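Local coordinates for protein Lys-gingipain catalytic subunit (Porphyromonas gingivalis, PDB 6I9A) that cleaves proteins after lysine as a secreted cysteine protease of family C25, degrading host proteins such as haemoglobin, collagen and immunoglobulins, at residues Val14-Phe24 and Ala75-Gly84; Trp163-Tyr174 and Ser292-Gln302. All coordinates share one frame; numbering follows the deposited sequence.

Interaction 1 of 2, residues Val14-Phe24 and Ala75-Gly84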
loop_
_atom_site.group_PDB
_atom_site.type_symbol
_atom_site.label_atom_id
_atom_site.label_comp_id
_atom_site.label_asym_id
_atom_site.label_seq_id
_atom_site.Cartn_x
_atom_site.Cartn_y
_atom_site.Cartn_z
ATOM N N VAL A 14 -7.125 -4.010 -13.439
ATOM C CA VAL A 14 -5.992 -3.353 -12.803
ATOM C C VAL A 14 -4.832 -3.225 -13.800
ATOM O O VAL A 14 -4.466 -4.211 -14.429
ATOM C CB VAL A 14 -5.528 -4.086 -11.526
ATOM C CG1 VAL A 14 -4.383 -3.302 -10.865
ATOM C CG2 VAL A 14 -6.704 -4.270 -10.576
ATOM N N ARG A 15 -4.277 -2.022 -13.945
ATOM C CA ARG A 15 -3.110 -1.772 -14.795
ATOM C C ARG A 15 -1.988 -1.206 -13.975
ATOM O O ARG A 15 -2.218 -0.300 -13.151
ATOM C CB ARG A 15 -3.493 -0.810 -15.920
ATOM C CG ARG A 15 -4.666 -1.391 -16.755
ATOM C CD ARG A 15 -5.118 -0.438 -17.863
ATOM N NE ARG A 15 -6.422 -0.815 -18.432
ATOM C CZ ARG A 15 -6.616 -1.807 -19.278
ATOM N NH1 ARG A 15 -5.587 -2.509 -19.728
ATOM N NH2 ARG A 15 -7.838 -2.102 -19.686
ATOM N N MET A 16 -0.775 -1.702 -14.187
ATOM C CA MET A 16 0.379 -1.227 -13.418
ATOM C C MET A 16 1.563 -0.986 -14.346
ATOM O O MET A 16 1.951 -1.886 -15.115
ATOM C CB MET A 16 0.751 -2.256 -12.332
ATOM C CG MET A 16 2.053 -1.963 -11.608
ATOM S SD MET A 16 2.434 -3.339 -10.440
ATOM C CE MET A 16 1.352 -2.739 -9.051
ATOM N N LEU A 17 2.132 0.223 -14.267
ATOM C CA LEU A 17 3.349 0.588 -14.956
ATOM C C LEU A 17 4.479 0.331 -13.958
ATOM O O LEU A 17 4.420 0.830 -12.814
ATOM C CB LEU A 17 3.274 2.075 -15.356
ATOM C CG LEU A 17 4.543 2.648 -15.947
ATOM C CD1 LEU A 17 4.931 1.939 -17.261
ATOM C CD2 LEU A 17 4.355 4.113 -16.296
ATOM N N VAL A 18 5.489 -0.428 -14.362
ATOM C CA VAL A 18 6.638 -0.711 -13.538
ATOM C C VAL A 18 7.858 -0.085 -14.153
ATOM O O VAL A 18 8.143 -0.320 -15.343
ATOM C CB VAL A 18 6.850 -2.242 -13.368
ATOM C CG1 VAL A 18 8.070 -2.541 -12.489
ATOM C CG2 VAL A 18 5.585 -2.926 -12.844
ATOM N N VAL A 19 8.590 0.734 -13.405
ATOM C CA VAL A 19 9.895 1.270 -13.858
ATOM C C VAL A 19 10.940 0.831 -12.863
ATOM O O VAL A 19 10.812 1.125 -11.670
ATOM C CB VAL A 19 9.841 2.810 -13.974
ATOM C CG1 VAL A 19 11.222 3.348 -14.359
ATOM C CG2 VAL A 19 8.746 3.254 -14.968
ATOM N N ALA A 20 11.892 0.021 -13.330
ATOM C CA ALA A 20 12.825 -0.639 -12.467
ATOM C C ALA A 20 14.257 -0.416 -12.880
ATOM O O ALA A 20 14.592 -0.413 -14.080
ATOM C CB ALA A 20 12.537 -2.131 -12.461
ATOM N N GLY A 21 15.150 -0.423 -11.903
ATOM C CA GLY A 21 16.559 -0.432 -12.231
ATOM C C GLY A 21 16.856 -1.725 -12.960
ATOM O O GLY A 21 16.366 -2.819 -12.609
ATOM N N ALA A 22 17.733 -1.629 -13.957
ATOM C CA ALA A 22 18.084 -2.780 -14.785
ATOM C C ALA A 22 18.645 -3.969 -14.000
ATOM O O ALA A 22 18.489 -5.118 -14.444
ATOM C CB ALA A 22 19.072 -2.326 -15.858
ATOM N N LYS A 23 19.300 -3.745 -12.836
ATOM C CA LYS A 23 19.898 -4.860 -12.099
ATOM C C LYS A 23 18.862 -5.777 -11.457
ATOM O O LYS A 23 19.183 -6.866 -10.983
ATOM C CB LYS A 23 20.810 -4.334 -10.999
ATOM C CG LYS A 23 22.013 -3.611 -11.575
ATOM C CD LYS A 23 22.933 -3.072 -10.516
ATOM C CE LYS A 23 24.054 -2.350 -11.234
ATOM N NZ LYS A 23 24.906 -1.593 -10.295
ATOM N N PHE A 24 17.597 -5.357 -11.423
ATOM C CA PHE A 24 16.541 -6.077 -10.680
ATOM C C PHE A 24 15.726 -7.028 -11.529
ATOM O O PHE A 24 14.805 -7.646 -11.000
ATOM C CB PHE A 24 15.588 -5.047 -10.015
ATOM C CG PHE A 24 16.304 -4.229 -8.958
ATOM C CD1 PHE A 24 16.784 -4.834 -7.796
ATOM C CD2 PHE A 24 16.509 -2.865 -9.128
ATOM C CE1 PHE A 24 17.444 -4.103 -6.820
ATOM C CE2 PHE A 24 17.208 -2.129 -8.159
ATOM C CZ PHE A 24 17.648 -2.746 -6.990
ATOM N N ALA A 75 -7.178 3.285 -20.945
ATOM C CA ALA A 75 -6.389 2.244 -20.284
ATOM C C ALA A 75 -5.289 2.897 -19.443
ATOM O O ALA A 75 -4.124 2.535 -19.545
ATOM C CB ALA A 75 -5.791 1.313 -21.344
ATOM N N ALA A 76 -5.660 3.883 -18.635
ATOM C CA ALA A 76 -4.646 4.525 -17.812
ATOM C C ALA A 76 -4.071 3.559 -16.777
ATOM O O ALA A 76 -4.787 2.747 -16.194
ATOM C CB ALA A 76 -5.241 5.709 -17.079
ATOM N N PRO A 77 -2.761 3.621 -16.513
ATOM C CA PRO A 77 -2.223 2.871 -15.359
ATOM C C PRO A 77 -2.938 3.315 -14.083
ATOM O O PRO A 77 -3.199 4.503 -13.897
ATOM C CB PRO A 77 -0.744 3.253 -15.337
ATOM C CG PRO A 77 -0.441 3.882 -16.714
ATOM C CD PRO A 77 -1.732 4.481 -17.142
ATOM N N VAL A 78 -3.219 2.341 -13.198
ATOM C CA VAL A 78 -3.722 2.576 -11.845
ATOM C C VAL A 78 -2.520 2.777 -10.897
ATOM O O VAL A 78 -2.521 3.693 -10.084
ATOM C CB VAL A 78 -4.589 1.352 -11.421
ATOM C CG1 VAL A 78 -4.982 1.487 -9.942
ATOM C CG2 VAL A 78 -5.848 1.257 -12.339
ATOM N N PHE A 79 -1.573 1.855 -10.970
ATOM C CA PHE A 79 -0.384 1.865 -10.148
ATOM C C PHE A 79 0.854 2.196 -10.928
ATOM O O PHE A 79 1.002 1.808 -12.097
ATOM C CB PHE A 79 -0.120 0.483 -9.523
ATOM C CG PHE A 79 -1.159 0.059 -8.504
ATOM C CD1 PHE A 79 -1.127 0.558 -7.197
ATOM C CD2 PHE A 79 -2.175 -0.840 -8.848
ATOM C CE1 PHE A 79 -2.105 0.159 -6.266
ATOM C CE2 PHE A 79 -3.128 -1.232 -7.920
ATOM C CZ PHE A 79 -3.112 -0.688 -6.659
ATOM N N LEU A 80 1.787 2.844 -10.240
ATOM C CA LEU A 80 3.154 3.083 -10.670
ATOM C C LEU A 80 4.076 2.461 -9.637
ATOM O O LEU A 80 4.132 2.926 -8.519
ATOM C CB LEU A 80 3.418 4.593 -10.849
ATOM C CG LEU A 80 4.871 4.965 -11.110
ATOM C CD1 LEU A 80 5.376 4.397 -12.458
ATOM C CD2 LEU A 80 5.041 6.490 -11.096
ATOM N N ALA A 81 4.812 1.406 -10.045
ATOM C CA ALA A 81 5.768 0.731 -9.184
ATOM C C ALA A 81 7.180 1.140 -9.566
ATOM O O ALA A 81 7.616 0.908 -10.692
ATOM C CB ALA A 81 5.624 -0.772 -9.320
ATOM N N LEU A 82 7.885 1.805 -8.664
ATOM C CA LEU A 82 9.279 2.200 -8.845
ATOM C C LEU A 82 10.117 1.186 -8.125
ATOM O O LEU A 82 9.905 0.925 -6.933
ATOM C CB LEU A 82 9.514 3.620 -8.269
ATOM C CG LEU A 82 8.577 4.692 -8.785
ATOM C CD1 LEU A 82 8.841 6.017 -8.041
ATOM C CD2 LEU A 82 8.771 4.888 -10.315
ATOM N N VAL A 83 11.054 0.544 -8.826
ATOM C CA VAL A 83 11.869 -0.517 -8.238
ATOM C C VAL A 83 13.332 -0.087 -8.233
ATOM O O VAL A 83 13.945 0.050 -9.300
ATOM C CB VAL A 83 11.667 -1.854 -8.988
ATOM C CG1 VAL A 83 12.485 -2.949 -8.325
ATOM C CG2 VAL A 83 10.183 -2.203 -9.032
ATOM N N GLY A 84 13.853 0.135 -7.042
ATOM C CA GLY A 84 15.214 0.617 -6.860
ATOM C C GLY A 84 15.285 1.767 -5.881
ATOM O O GLY A 84 14.269 2.386 -5.533
#
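Ala20 and Val83 pack closely, CB to CB at 3.6 Å, on the face of the sheet that also carries Met16, Val18, Phe79 and Ala81, while Val83 CG1 slides past the base of the Phe24 ring. Farther back along the strands, Val14 approaches the Phe79 ring in its plane, with CG1 at the edge, 3.8 Å from Phe79 CE2. In one of its two conformers Met16 sets its CE methyl obliquely to the same ring. On the other face Leu17 and Leu80 lie side by side and point the same way, with Leu17 CD2 4.0 Å from Leu80 CD1. Strands 14-20 and 79-83 are central, parallel neighbours in a four-stranded sheet of the catalytic domain; helix 25-37 packs on the Ala20 face through Trp31 and Leu28. Backbone hydrogen bonds alternate between the two strands, from Leu17 N to Phe79 O through to Gly21 N to Val83 O. At the start of the ladder Arg15 O takes two donors: Phe79 N lies in its carbonyl plane and gives a nearly straight bond (N-H...O 170°), whereas Val78 N, 2.8 Å from Arg15 O, comes from above that plane. The extended Arg15 chain runs on past Ala76 O, and Ala75 CB lies over one face of its guanidinium, 3.7 Å from Arg15 NE.

Interaction 2 of 2, residues Trp163-Tyr174 and Ser292-Gln302. With NA (sodium ion), chain F.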
loop_
_atom_site.group_PDB
_atom_site.type_symbol
_atom_site.label_atom_id
_atom_site.label_comp_id
_atom_site.label_asym_id
_atom_site.label_seq_id
_atom_site.Cartn_x
_atom_site.Cartn_y
_atom_site.Cartn_z
ATOM N N TRP A 163 1.890 17.224 23.154
ATOM C CA TRP A 163 1.045 16.676 22.088
ATOM C C TRP A 163 0.588 15.252 22.335
ATOM O O TRP A 163 -0.385 14.832 21.693
ATOM C CB TRP A 163 1.797 16.729 20.748
ATOM C CG TRP A 163 1.969 18.113 20.181
ATOM C CD1 TRP A 163 3.111 18.865 20.185
ATOM C CD2 TRP A 163 0.984 18.861 19.466
ATOM N NE1 TRP A 163 2.878 20.065 19.557
ATOM C CE2 TRP A 163 1.578 20.091 19.111
ATOM C CE3 TRP A 163 -0.371 18.638 19.153
ATOM C CZ2 TRP A 163 0.885 21.089 18.404
ATOM C CZ3 TRP A 163 -1.045 19.602 18.403
ATOM C CH2 TRP A 163 -0.439 20.838 18.102
ATOM N N ASN A 164 1.243 14.484 23.224
ATOM C CA ASN A 164 0.747 13.123 23.430
ATOM C C ASN A 164 -0.708 13.154 23.910
ATOM O O ASN A 164 -1.545 12.398 23.409
ATOM C CB ASN A 164 1.675 12.406 24.436
ATOM C CG ASN A 164 1.047 11.157 24.987
ATOM O OD1 ASN A 164 0.237 11.197 25.918
ATOM N ND2 ASN A 164 1.304 10.015 24.329
ATOM N N SER A 165 -1.037 14.045 24.867
ATOM C CA SER A 165 -2.425 14.036 25.344
ATOM C C SER A 165 -3.364 14.759 24.393
ATOM O O SER A 165 -4.561 14.422 24.313
ATOM C CB SER A 165 -2.507 14.697 26.737
ATOM O OG SER A 165 -2.096 16.065 26.706
ATOM N N GLN A 166 -2.869 15.783 23.692
ATOM C CA GLN A 166 -3.742 16.609 22.855
ATOM C C GLN A 166 -4.084 15.972 21.537
ATOM O O GLN A 166 -5.181 16.227 21.014
ATOM C CB GLN A 166 -3.102 17.974 22.610
ATOM C CG GLN A 166 -3.023 18.782 23.928
ATOM C CD GLN A 166 -4.416 19.215 24.315
ATOM O OE1 GLN A 166 -5.072 19.909 23.562
ATOM N NE2 GLN A 166 -4.898 18.742 25.418
ATOM N N VAL A 167 -3.157 15.174 20.976
ATOM C CA VAL A 167 -3.398 14.587 19.650
ATOM C C VAL A 167 -3.064 13.094 19.602
ATOM O O VAL A 167 -3.811 12.349 19.001
ATOM C CB VAL A 167 -2.551 15.340 18.603
ATOM C CG1 VAL A 167 -2.396 14.550 17.300
ATOM C CG2 VAL A 167 -3.187 16.703 18.300
ATOM N N GLY A 168 -1.935 12.668 20.181
ATOM C CA GLY A 168 -1.549 11.258 20.027
ATOM C C GLY A 168 -2.586 10.311 20.589
ATOM O O GLY A 168 -3.053 9.359 19.918
ATOM N N GLN A 169 -2.984 10.560 21.855
ATOM C CA GLN A 169 -3.973 9.667 22.466
ATOM C C GLN A 169 -5.350 9.731 21.768
ATOM O O GLN A 169 -5.914 8.699 21.433
ATOM C CB GLN A 169 -4.097 9.925 23.946
ATOM C CG GLN A 169 -2.840 9.555 24.744
ATOM C CD GLN A 169 -3.115 9.550 26.214
ATOM O OE1 GLN A 169 -4.156 9.026 26.651
ATOM N NE2 GLN A 169 -2.204 10.121 26.963
ATOM N N PRO A 170 -5.868 10.933 21.453
ATOM C CA PRO A 170 -7.150 10.966 20.715
ATOM C C PRO A 170 -7.076 10.214 19.387
ATOM O O PRO A 170 -8.043 9.574 18.990
ATOM C CB PRO A 170 -7.441 12.482 20.539
ATOM C CG PRO A 170 -6.713 13.118 21.726
ATOM C CD PRO A 170 -5.488 12.284 21.955
ATOM N N THR A 171 -5.917 10.294 18.684
ATOM C CA THR A 171 -5.776 9.564 17.402
ATOM C C THR A 171 -5.951 8.059 17.621
ATOM O O THR A 171 -6.790 7.412 16.961
ATOM C CB THR A 171 -4.401 9.815 16.807
ATOM O OG1 THR A 171 -4.240 11.205 16.472
ATOM C CG2 THR A 171 -4.193 8.995 15.525
ATOM N N ILE A 172 -5.150 7.495 18.543
ATOM C CA ILE A 172 -5.184 6.031 18.720
ATOM C C ILE A 172 -6.521 5.605 19.320
ATOM O O ILE A 172 -7.075 4.567 18.919
ATOM C CB ILE A 172 -3.976 5.622 19.606
ATOM C CG1 ILE A 172 -2.636 5.955 18.933
ATOM C CG2 ILE A 172 -4.064 4.128 20.006
ATOM C CD1 ILE A 172 -2.420 5.432 17.566
ATOM N N LYS A 173 -7.087 6.401 20.232
ATOM C CA LYS A 173 -8.390 6.073 20.815
ATOM C C LYS A 173 -9.479 6.052 19.760
ATOM O O LYS A 173 -10.405 5.235 19.845
ATOM C CB LYS A 173 -8.739 7.012 21.965
ATOM C CG LYS A 173 -7.851 6.799 23.198
ATOM C CD LYS A 173 -8.155 7.849 24.291
ATOM C CE LYS A 173 -7.431 7.496 25.584
ATOM N NZ LYS A 173 -7.756 8.486 26.644
ATOM N N TYR A 174 -9.449 6.964 18.782
ATOM C CA TYR A 174 -10.445 6.960 17.697
ATOM C C TYR A 174 -10.321 5.656 16.897
ATOM O O TYR A 174 -11.306 4.978 16.656
ATOM C CB TYR A 174 -10.174 8.190 16.784
ATOM C CG TYR A 174 -11.126 8.294 15.616
ATOM C CD1 TYR A 174 -12.269 9.102 15.685
ATOM C CD2 TYR A 174 -10.884 7.600 14.435
ATOM C CE1 TYR A 174 -13.115 9.248 14.594
ATOM C CE2 TYR A 174 -11.742 7.720 13.334
ATOM C CZ TYR A 174 -12.851 8.537 13.430
ATOM O OH TYR A 174 -13.713 8.709 12.385
ATOM N N SER A 292 -5.034 10.741 10.121
ATOM C CA SER A 292 -5.552 9.498 10.689
ATOM C C SER A 292 -7.018 9.501 10.994
ATOM O O SER A 292 -7.693 8.488 10.741
ATOM C CB SER A 292 -4.819 9.102 11.969
ATOM O OG SER A 292 -3.450 8.812 11.711
ATOM N N VAL A 293 -7.567 10.593 11.578
ATOM C CA VAL A 293 -8.932 10.621 12.097
ATOM C C VAL A 293 -9.955 11.229 11.152
ATOM O O VAL A 293 -11.145 10.866 11.197
ATOM C CB VAL A 293 -8.875 11.451 13.404
ATOM C CG1 VAL A 293 -10.244 11.881 13.890
ATOM C CG2 VAL A 293 -8.146 10.670 14.495
ATOM N N GLY A 294 -9.507 12.208 10.348
ATOM C CA GLY A 294 -10.389 13.015 9.506
ATOM C C GLY A 294 -10.255 14.474 9.896
ATOM O O GLY A 294 -9.765 14.835 10.980
ATOM N N ALA A 295 -10.666 15.337 8.958
ATOM C CA ALA A 295 -10.737 16.770 9.269
ATOM C C ALA A 295 -11.830 17.048 10.307
ATOM O O ALA A 295 -12.693 16.208 10.589
ATOM C CB ALA A 295 -10.999 17.564 8.001
ATOM N N ASN A 296 -11.793 18.280 10.844
ATOM C CA ASN A 296 -12.724 18.722 11.933
ATOM C C ASN A 296 -12.377 18.056 13.274
ATOM O O ASN A 296 -13.114 18.216 14.225
ATOM C CB ASN A 296 -14.221 18.594 11.624
ATOM C CG ASN A 296 -14.769 19.820 10.960
ATOM O OD1 ASN A 296 -14.283 20.952 11.215
ATOM N ND2 ASN A 296 -15.746 19.626 10.068
ATOM N N ALA A 297 -11.235 17.402 13.375
ATOM C CA ALA A 297 -10.706 16.936 14.653
ATOM C C ALA A 297 -10.180 18.163 15.410
ATOM O O ALA A 297 -9.648 19.085 14.816
ATOM C CB ALA A 297 -9.557 15.956 14.367
ATOM N N VAL A 298 -10.385 18.169 16.721
ATOM C CA VAL A 298 -9.997 19.283 17.583
ATOM C C VAL A 298 -8.963 18.812 18.599
ATOM O O VAL A 298 -9.094 17.718 19.183
ATOM C CB VAL A 298 -11.269 19.843 18.264
ATOM C CG1 VAL A 298 -10.932 20.855 19.344
ATOM C CG2 VAL A 298 -12.197 20.450 17.216
ATOM N N PHE A 299 -7.913 19.597 18.793
ATOM C CA PHE A 299 -6.877 19.231 19.755
ATOM C C PHE A 299 -7.440 19.136 21.163
ATOM O O PHE A 299 -8.190 20.026 21.610
ATOM C CB PHE A 299 -5.722 20.237 19.756
ATOM C CG PHE A 299 -5.090 20.515 18.406
ATOM C CD1 PHE A 299 -5.032 19.539 17.426
ATOM C CD2 PHE A 299 -4.572 21.769 18.116
ATOM C CE1 PHE A 299 -4.470 19.812 16.183
ATOM C CE2 PHE A 299 -3.979 22.022 16.880
ATOM C CZ PHE A 299 -3.928 21.052 15.922
ATOM N N GLY A 300 -7.121 18.043 21.844
ATOM C CA GLY A 300 -7.523 17.904 23.231
ATOM C C GLY A 300 -8.959 17.516 23.457
ATOM O O GLY A 300 -9.393 17.518 24.621
ATOM N N VAL A 301 -9.710 17.165 22.411
ATOM C CA VAL A 301 -11.116 16.839 22.488
ATOM C C VAL A 301 -11.274 15.569 21.692
ATOM O O VAL A 301 -10.820 15.500 20.536
ATOM C CB VAL A 301 -11.966 18.018 21.972
ATOM C CG1 VAL A 301 -13.464 17.711 22.080
ATOM C CG2 VAL A 301 -11.633 19.328 22.724
ATOM N N GLN A 302 -11.874 14.562 22.282
ATOM C CA GLN A 302 -11.938 13.306 21.593
ATOM C C GLN A 302 -12.795 13.397 20.305
ATOM O O GLN A 302 -13.957 13.818 20.390
ATOM C CB GLN A 302 -12.458 12.196 22.528
ATOM C CG GLN A 302 -12.406 10.798 21.877
ATOM C CD GLN A 302 -11.001 10.369 21.534
ATOM O OE1 GLN A 302 -10.044 10.768 22.220
ATOM N NE2 GLN A 302 -10.813 9.582 20.465
HETATM NA NA NA F . -13.416 10.573 10.730
HETATM O O HOH W 1 -7.771 18.779 26.561
HETATM O O HOH W 2 -15.738 10.340 10.001
#
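Trp163, which lines the inhibitor pocket, turns the edge of its six-membered ring to the face of Phe299 in a T-shaped stack, centroids 5.1 Å apart and planes at 85°, with CZ3 poised over the centre of the phenyl ring. Val167 CG2 lies in the indole plane at its edge and also meets Phe299 CD1 obliquely at 3.5 Å, so that one methyl touches both rings. In the conformer described, Val293 CG1 lies over one face of the Tyr174 ring, a CH-pi contact 3.9 Å from the centroid. Tyr174 CG is anti to the backbone N (chi1 179°), which carries the phenol out to the sodium ion; the metal is bound by Tyr174 OH at 2.5 Å and by Val293 O at 2.3 Å, with Thr308, Ser309, Asp314 and a water completing the site. Helix 163-178 is thus joined to the end of helix 285-293 and to the loop beyond it, where Val298 to Val301 form a type II beta turn. Gly300 N of that turn donates to Gln166 O at 2.8 Å, in the carbonyl plane on a lone pair. Bent at chi2 (62°), Gln302 donates a hydrogen bond from NE2 to Pro170 O (3.1 Å), likewise in the carbonyl plane on a lone pair; Pro170 O also accepts the helical bond from Tyr174 N.

Both contacts belong to the peptidase C25 region but lie on opposite sides of the chain's centre, their centres 36 Å apart and their nearest atoms about 20 Å apart, without touching. Interaction 1 closes in the chain before interaction 2 opens, and it joins strands of the four-stranded sheet; helix 163-178 follows strand 152-157 of the separate six-stranded sheet. Only interaction 2 reaches the bound inhibitor: Trp163 touches KYT-36, and the Trp163 side chain is about 6 Å from that of His216 and about 11 Å from that of the nucleophile Cys249. Interaction 1 instead leads toward a calcium site: Gly84 lies about 9 Å from a calcium ion and directly precedes the calcium ligand Asp85.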